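Local coordinates for protein pyruvate kinase 1 (Trypanosoma brucei brucei, PDB 4KCT) that catalyses the transfer of a phosphoryl group from phosphoenolpyruvate to ADP, forming pyruvate and ATP, and can also decarboxylate oxaloacetate, at residues I142-G147 and H170-R175; A320-A325 and V352-A357; S437-F442 and L462-K467. All coordinates share one frame; numbering follows the deposited sequence.

Contact 1: residues I142-G147 and H170-R175; sequences IYVDDG and HRLTDR
Leu172 spreads both its methyls over one methyl of Val144, with CD2 at 3.7 Å and CD1 at 3.9 Å from Val144 CG1; the two side chains run nearly perpendicular to each other. CB of Leu172 does not point at the other segment, but CG stands anti to its own carbonyl carbon, and the branch beyond it swings back to reach the valine. Both residues are buried, and Met149 touches both, so branched hydrocarbon suits the place. Beside this patch the contact turns polar. His170 NE2 donates to Asp145 OD2 at 2.9 Å, a nearly straight bond with an N-H...O angle of 164°. The oxygen lies in the plane of the imidazole at its edge and is approached on the anti side of the carboxylate, slightly out of the carboxylate plane, which is turned 57° from the ring. The bond holds the NE2 edge of the ring toward Asp145. This pairing belongs to the small beta-rich B domain of pyruvate kinases, inserted between barrel strands 80-84 and 208-211. Strand 141-144 lies in its larger sheet, whereas 170-173 pairs with 99-102, so side chains rather than backbone bonds join them here. Asp145 opens the tight turn toward strand 149-158, and its backbone pairs with Gly177. A water gives OD2 of Asp145 a second donor at 2.7 Å. The same water donates to Arg171 O at 2.9 Å and accepts from Thr173 N at 3.2 Å, tying the carboxylate to the backbone of the histidine's own strand.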
# COMPACT_ATOMS: atom_id res chain seq x y z
N ILE A 142 -34.51 -18.83 -25.44
CA ILE A 142 -35.17 -17.67 -25.96
C ILE A 142 -36.10 -17.16 -24.89
O ILE A 142 -36.87 -17.93 -24.33
CB ILE A 142 -35.97 -18.02 -27.23
CG1 ILE A 142 -35.02 -18.46 -28.35
CG2 ILE A 142 -36.82 -16.83 -27.66
CD1 ILE A 142 -35.73 -19.11 -29.54
N TYR A 143 -36.02 -15.87 -24.60
CA TYR A 143 -36.88 -15.26 -23.61
C TYR A 143 -37.99 -14.53 -24.33
O TYR A 143 -37.73 -13.80 -25.30
CB TYR A 143 -36.08 -14.27 -22.76
CG TYR A 143 -35.06 -14.91 -21.82
CD1 TYR A 143 -34.14 -14.13 -21.10
CD2 TYR A 143 -35.05 -16.30 -21.61
CE1 TYR A 143 -33.20 -14.71 -20.25
CE2 TYR A 143 -34.08 -16.89 -20.80
CZ TYR A 143 -33.19 -16.09 -20.08
OH TYR A 143 -32.25 -16.68 -19.25
N VAL A 144 -39.19 -14.60 -23.78
CA VAL A 144 -40.32 -13.93 -24.40
C VAL A 144 -41.03 -13.05 -23.37
O VAL A 144 -41.14 -13.41 -22.20
CB VAL A 144 -41.30 -14.96 -25.01
CG1 VAL A 144 -42.27 -14.28 -25.96
CG2 VAL A 144 -40.53 -16.08 -25.71
N ASP A 145 -41.42 -11.85 -23.81
CA ASP A 145 -42.23 -10.96 -23.01
C ASP A 145 -41.42 -10.41 -21.83
O ASP A 145 -41.67 -10.76 -20.67
CB ASP A 145 -43.50 -11.65 -22.53
CG ASP A 145 -44.63 -10.68 -22.31
OD1 ASP A 145 -44.42 -9.47 -22.49
OD2 ASP A 145 -45.74 -11.13 -21.97
N ASP A 146 -40.33 -9.75 -22.17
CA ASP A 146 -39.42 -9.19 -21.18
C ASP A 146 -38.97 -10.23 -20.16
O ASP A 146 -38.88 -9.93 -18.98
CB ASP A 146 -40.06 -8.00 -20.47
CG ASP A 146 -39.75 -6.69 -21.16
OD1 ASP A 146 -39.20 -5.79 -20.50
OD2 ASP A 146 -40.02 -6.57 -22.38
N GLY A 147 -38.67 -11.43 -20.64
CA GLY A 147 -38.03 -12.46 -19.83
C GLY A 147 -39.01 -13.33 -19.06
O GLY A 147 -38.59 -14.27 -18.40
N HIS A 170 -47.41 -19.29 -19.27
CA HIS A 170 -47.53 -17.91 -19.73
C HIS A 170 -48.56 -17.78 -20.81
O HIS A 170 -48.79 -18.71 -21.59
CB HIS A 170 -46.19 -17.37 -20.21
CG HIS A 170 -46.12 -15.87 -20.25
ND1 HIS A 170 -46.48 -15.10 -19.20
CD2 HIS A 170 -45.82 -14.99 -21.29
CE1 HIS A 170 -46.38 -13.80 -19.54
NE2 HIS A 170 -45.93 -13.74 -20.80
N ARG A 171 -49.17 -16.60 -20.90
CA ARG A 171 -50.12 -16.27 -21.97
C ARG A 171 -49.49 -15.20 -22.85
O ARG A 171 -49.12 -14.13 -22.36
CB ARG A 171 -51.43 -15.70 -21.37
CG ARG A 171 -52.51 -15.46 -22.41
CD ARG A 171 -53.82 -14.96 -21.78
NE ARG A 171 -53.70 -13.58 -21.34
CZ ARG A 171 -54.17 -12.53 -22.02
NH1 ARG A 171 -54.87 -12.70 -23.13
NH2 ARG A 171 -53.97 -11.31 -21.55
N LEU A 172 -49.28 -15.52 -24.12
CA LEU A 172 -48.73 -14.53 -25.04
C LEU A 172 -49.87 -13.80 -25.74
O LEU A 172 -50.81 -14.42 -26.20
CB LEU A 172 -47.83 -15.21 -26.08
CG LEU A 172 -46.47 -15.68 -25.58
CD1 LEU A 172 -45.63 -16.19 -26.76
CD2 LEU A 172 -45.76 -14.55 -24.85
N THR A 173 -49.73 -12.48 -25.88
CA THR A 173 -50.55 -11.71 -26.82
C THR A 173 -49.69 -11.28 -28.04
O THR A 173 -48.51 -11.65 -28.14
CB THR A 173 -51.17 -10.48 -26.14
OG1 THR A 173 -50.13 -9.70 -25.54
CG2 THR A 173 -52.17 -10.90 -25.03
N ASP A 174 -50.27 -10.48 -28.94
CA ASP A 174 -49.61 -10.15 -30.20
C ASP A 174 -48.28 -9.40 -29.98
O ASP A 174 -48.20 -8.47 -29.17
CB ASP A 174 -50.54 -9.30 -31.08
CG ASP A 174 -51.66 -10.13 -31.75
OD1 ASP A 174 -51.66 -11.38 -31.62
OD2 ASP A 174 -52.51 -9.52 -32.45
N ARG A 175 -47.27 -9.74 -30.77
CA ARG A 175 -46.01 -8.96 -30.86
C ARG A 175 -45.37 -8.65 -29.50
O ARG A 175 -45.03 -7.50 -29.23
CB ARG A 175 -46.25 -7.64 -31.61
CG ARG A 175 -46.73 -7.81 -33.04
CD ARG A 175 -45.95 -6.94 -34.02
NE ARG A 175 -46.75 -6.67 -35.22
CZ ARG A 175 -46.68 -7.37 -36.35
NH1 ARG A 175 -45.76 -8.33 -36.51
NH2 ARG A 175 -47.49 -7.07 -37.36
O HOH W 1 -48.10 -11.56 -23.26

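Contact 2: residues A320-A325 and V352-A357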
# COMPACT_ATOMS: atom_id res chain seq x y z
N ALA A 320 -24.84 2.60 -5.66
CA ALA A 320 -24.52 3.17 -6.99
C ALA A 320 -23.60 4.39 -6.84
O ALA A 320 -22.59 4.52 -7.54
CB ALA A 320 -25.80 3.54 -7.77
N VAL A 321 -23.88 5.21 -5.83
CA VAL A 321 -23.01 6.36 -5.56
C VAL A 321 -21.62 5.92 -5.06
O VAL A 321 -20.58 6.35 -5.60
CB VAL A 321 -23.66 7.28 -4.52
CG1 VAL A 321 -22.64 8.29 -4.01
CG2 VAL A 321 -24.89 7.96 -5.13
N LEU A 322 -21.60 4.98 -4.12
CA LEU A 322 -20.31 4.43 -3.61
C LEU A 322 -19.54 3.70 -4.71
O LEU A 322 -18.30 3.72 -4.71
CB LEU A 322 -20.56 3.46 -2.45
CG LEU A 322 -21.13 4.11 -1.16
CD1 LEU A 322 -21.52 3.06 -0.11
CD2 LEU A 322 -20.15 5.11 -0.57
N ASN A 323 -20.25 3.03 -5.61
CA ASN A 323 -19.59 2.39 -6.77
C ASN A 323 -18.81 3.43 -7.61
O ASN A 323 -17.96 3.04 -8.41
CB ASN A 323 -20.61 1.74 -7.72
CG ASN A 323 -21.17 0.42 -7.19
OD1 ASN A 323 -22.17 -0.07 -7.73
ND2 ASN A 323 -20.52 -0.19 -6.18
N GLY A 324 -19.33 4.66 -7.67
CA GLY A 324 -18.66 5.72 -8.44
C GLY A 324 -19.51 6.36 -9.53
O GLY A 324 -19.00 7.10 -10.37
N ALA A 325 -20.80 6.06 -9.54
CA ALA A 325 -21.68 6.58 -10.60
C ALA A 325 -21.78 8.11 -10.46
O ALA A 325 -21.90 8.62 -9.35
CB ALA A 325 -23.08 5.96 -10.47
N VAL A 352 -26.60 12.15 -0.83
CA VAL A 352 -25.81 12.92 0.14
C VAL A 352 -25.22 12.08 1.28
O VAL A 352 -24.04 12.28 1.66
CB VAL A 352 -26.59 14.13 0.69
CG1 VAL A 352 -25.92 14.69 1.94
CG2 VAL A 352 -26.70 15.20 -0.40
N GLU A 353 -26.00 11.14 1.83
CA GLU A 353 -25.48 10.24 2.86
C GLU A 353 -24.31 9.40 2.30
O GLU A 353 -23.29 9.23 2.97
CB GLU A 353 -26.56 9.29 3.41
CG GLU A 353 -27.58 9.96 4.29
CD GLU A 353 -27.03 10.35 5.65
OE1 GLU A 353 -27.71 11.14 6.34
OE2 GLU A 353 -26.01 9.78 6.08
N ALA A 354 -24.51 8.81 1.13
CA ALA A 354 -23.47 7.98 0.49
C ALA A 354 -22.19 8.79 0.21
O ALA A 354 -21.11 8.38 0.57
CB ALA A 354 -23.99 7.38 -0.82
N GLN A 355 -22.36 9.97 -0.37
CA GLN A 355 -21.27 10.94 -0.54
C GLN A 355 -20.53 11.24 0.77
O GLN A 355 -19.30 11.14 0.82
CB GLN A 355 -21.86 12.24 -1.12
CG GLN A 355 -20.91 13.44 -1.16
CD GLN A 355 -21.61 14.69 -1.64
OE1 GLN A 355 -22.70 14.62 -2.24
NE2 GLN A 355 -21.01 15.85 -1.38
N SER A 356 -21.28 11.46 1.85
CA SER A 356 -20.67 11.80 3.14
C SER A 356 -19.92 10.61 3.75
O SER A 356 -19.06 10.77 4.60
CB SER A 356 -21.74 12.30 4.14
OG SER A 356 -22.46 13.41 3.61
N ALA A 357 -20.34 9.41 3.38
CA ALA A 357 -19.69 8.18 3.84
C ALA A 357 -18.48 7.75 2.98
O ALA A 357 -17.82 6.75 3.29
CB ALA A 357 -20.71 7.04 3.93
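Ala354 O, near the end of helix 340-356, is held by the hydroxyl of Thr358 and by a weak bond from Ala357 N at 3.1 Å, while CD2 of Leu322 rests against it at 3.6 Å. Leu322 has CG anti to its carbonyl carbon, chi1 -66°, which carries the isobutyl end across to the neighbouring helix although CB does not point there. One residue back, Val321 points toward the other helix, and its CG1 comes within 3.6 Å of Ala354 CB. CG1 also lies near the backbone N of Gln355. The alanine methyl meets both, the valine closely and the leucine more loosely, with Leu322 CG 4.4 Å from Ala354 CB, and its small size lets the CA atoms of Leu322 and Ala354 approach to 6.3 Å. Both helices finish close to this point. In the first, Gly324 has a phi of 123°; Ala325 N returns to Ala320 O and Gly324 N, weakly, to Val321 O, a Schellman motif, and Gly324 N also reaches Ala320 O, on the face of its plane opposite Ala325 N. A CB at these angles would press on the preceding carbonyl oxygen, so glycine fits. In the second, Ser356 OG folds back to donate to Val352 O at 2.8 Å, sharing that acceptor with its own amide. Met280 of the second subunit packs on Leu322, placing the leucine at a subunit boundary. Helices 311-323 and 340-356 flank strand 327-330, the last of the eight, and the arrangement is that of consecutive outer helices of a TIM barrel, here brought close by an alanine.

Contact 3: residues S437-F442 and L462-K467; sequences SVVSVF and LDFAKK
Phe464 is the centre of this contact, a ring projecting from helix 455-467 onto two valines of strand 438-442. Its CG stands anti to the backbone N, chi1 -179°, which extends the benzyl group away from the helix and toward the strand. Val441 meets the flat side: CG2 lies over the middle of the ring, 3.3 Å from the centroid and only 11° off the normal, a CH-pi contact. Such a short approach makes the packing tight, and CG2 is almost equally close to several ring carbons, with Phe464 CG at 3.3 Å and CD2 at 3.4 Å. The two side chains run antiparallel where they overlap, and CG1 of Val441 only grazes the rim, 4.2 Å from Phe464 CD1. Val439, two residues earlier and so on the same side of the strand, touches the edge instead. Its CG1 lies near the ring plane, 3.5 Å from Phe464 CE2 and 3.6 Å from CZ. Beta-branched valines suit a strand and place a methyl close to the backbone, CG2 of Val441 for the face and CG1 of Val439 for the edge, while the aromatic ring is long enough to bridge axes 10.0 Å apart. Between the valines, Ser440 turns away, toward Leu432 and Cys429. Phe464 also rests on Ile420 of the adjoining strand 419-423, and Tyr470 touches Val439. The helix, running at 122° to the strand, lies in the connection from the edge strand 438-442 to the parallel strand 476-481, a beta-alpha-beta crossover in the C-terminal alpha/beta domain, which binds the sugar bisphosphate.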
# COMPACT_ATOMS: atom_id res chain seq x y z
N SER A 437 -20.47 16.73 -9.19
CA SER A 437 -19.88 17.91 -8.46
C SER A 437 -20.02 19.27 -9.16
O SER A 437 -19.81 20.29 -8.53
CB SER A 437 -18.40 17.70 -8.13
OG SER A 437 -18.21 16.45 -7.51
N VAL A 438 -20.24 19.26 -10.47
CA VAL A 438 -20.13 20.49 -11.26
C VAL A 438 -21.38 21.32 -11.12
O VAL A 438 -22.49 20.77 -11.07
CB VAL A 438 -19.86 20.19 -12.76
CG1 VAL A 438 -19.87 21.49 -13.56
CG2 VAL A 438 -18.51 19.52 -12.91
N VAL A 439 -21.18 22.62 -10.88
CA VAL A 439 -22.27 23.59 -10.87
C VAL A 439 -21.88 24.70 -11.85
O VAL A 439 -20.78 25.25 -11.74
CB VAL A 439 -22.46 24.19 -9.45
CG1 VAL A 439 -23.57 25.24 -9.46
CG2 VAL A 439 -22.80 23.08 -8.45
N SER A 440 -22.73 24.97 -12.83
CA SER A 440 -22.36 25.85 -13.95
C SER A 440 -22.90 27.26 -13.83
O SER A 440 -23.99 27.48 -13.29
CB SER A 440 -22.82 25.24 -15.27
OG SER A 440 -22.06 24.07 -15.53
N VAL A 441 -22.10 28.22 -14.30
CA VAL A 441 -22.53 29.61 -14.39
C VAL A 441 -22.22 30.09 -15.79
O VAL A 441 -21.12 29.87 -16.30
CB VAL A 441 -21.75 30.53 -13.42
CG1 VAL A 441 -22.45 31.88 -13.32
CG2 VAL A 441 -21.68 29.89 -12.06
N PHE A 442 -23.18 30.76 -16.41
CA PHE A 442 -23.01 31.20 -17.78
C PHE A 442 -22.36 32.59 -17.85
O PHE A 442 -22.84 33.54 -17.21
CB PHE A 442 -24.36 31.22 -18.48
CG PHE A 442 -24.32 31.75 -19.89
CD1 PHE A 442 -23.54 31.12 -20.85
CD2 PHE A 442 -25.09 32.85 -20.25
CE1 PHE A 442 -23.55 31.57 -22.17
CE2 PHE A 442 -25.11 33.30 -21.56
CZ PHE A 442 -24.32 32.67 -22.52
N LEU A 462 -16.22 33.46 -8.70
CA LEU A 462 -15.99 33.70 -7.26
C LEU A 462 -17.20 34.39 -6.59
O LEU A 462 -17.55 34.09 -5.45
CB LEU A 462 -14.72 34.53 -7.05
CG LEU A 462 -13.40 33.81 -7.41
CD1 LEU A 462 -12.18 34.71 -7.21
CD2 LEU A 462 -13.24 32.49 -6.66
N ASP A 463 -17.86 35.28 -7.33
CA ASP A 463 -19.10 35.91 -6.84
C ASP A 463 -20.19 34.88 -6.69
O ASP A 463 -20.94 34.88 -5.71
CB ASP A 463 -19.56 37.00 -7.79
CG ASP A 463 -18.75 38.29 -7.66
OD1 ASP A 463 -17.96 38.41 -6.70
OD2 ASP A 463 -18.81 39.11 -8.59
N PHE A 464 -20.26 33.97 -7.66
CA PHE A 464 -21.22 32.88 -7.60
C PHE A 464 -20.97 31.98 -6.40
O PHE A 464 -21.90 31.64 -5.68
CB PHE A 464 -21.22 32.10 -8.91
CG PHE A 464 -22.20 30.97 -8.94
CD1 PHE A 464 -23.52 31.18 -9.37
CD2 PHE A 464 -21.78 29.66 -8.71
CE1 PHE A 464 -24.41 30.11 -9.51
CE2 PHE A 464 -22.66 28.60 -8.83
CZ PHE A 464 -23.99 28.83 -9.23
N ALA A 465 -19.71 31.61 -6.15
CA ALA A 465 -19.39 30.80 -4.97
C ALA A 465 -19.89 31.44 -3.68
O ALA A 465 -20.34 30.74 -2.76
CB ALA A 465 -17.88 30.54 -4.88
N LYS A 466 -19.69 32.75 -3.55
CA LYS A 466 -20.11 33.48 -2.33
C LYS A 466 -21.63 33.51 -2.23
O LYS A 466 -22.20 33.20 -1.18
CB LYS A 466 -19.56 34.92 -2.34
CG LYS A 466 -18.09 35.02 -2.01
CD LYS A 466 -17.64 36.48 -1.88
CE LYS A 466 -18.04 37.05 -0.53
NZ LYS A 466 -17.50 38.42 -0.36
N LYS A 467 -22.29 33.87 -3.33
CA LYS A 467 -23.73 34.01 -3.36
C LYS A 467 -24.44 32.69 -3.08
O LYS A 467 -25.42 32.63 -2.34
CB LYS A 467 -24.17 34.60 -4.71
CG LYS A 467 -25.63 34.37 -5.04
CD LYS A 467 -26.31 35.66 -5.51
CE LYS A 467 -27.75 35.39 -5.92
NZ LYS A 467 -28.68 36.43 -5.40

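The three contacts sample the three domains typical of a pyruvate kinase. Contact 1 belongs to the inserted B domain, contact 2 to the outer helices of the barrel, and contact 3 to the C-terminal alpha/beta domain. Contacts 1 and 3 lie on opposite sides of the chain's centre, their centres 51 Å apart, whereas contact 2 comes within about 7 Å of contact 3 between nearest atoms. Contacts 1 and 2 are partly buried and both touch the second subunit; contact 3 is superficial. Chemistry follows place: a histidine-carboxylate bond, a water and an apolar pair join a strand end and turn to another sheet; aliphatic groups round an alanine join helices; an aromatic ring joins helix to sheet.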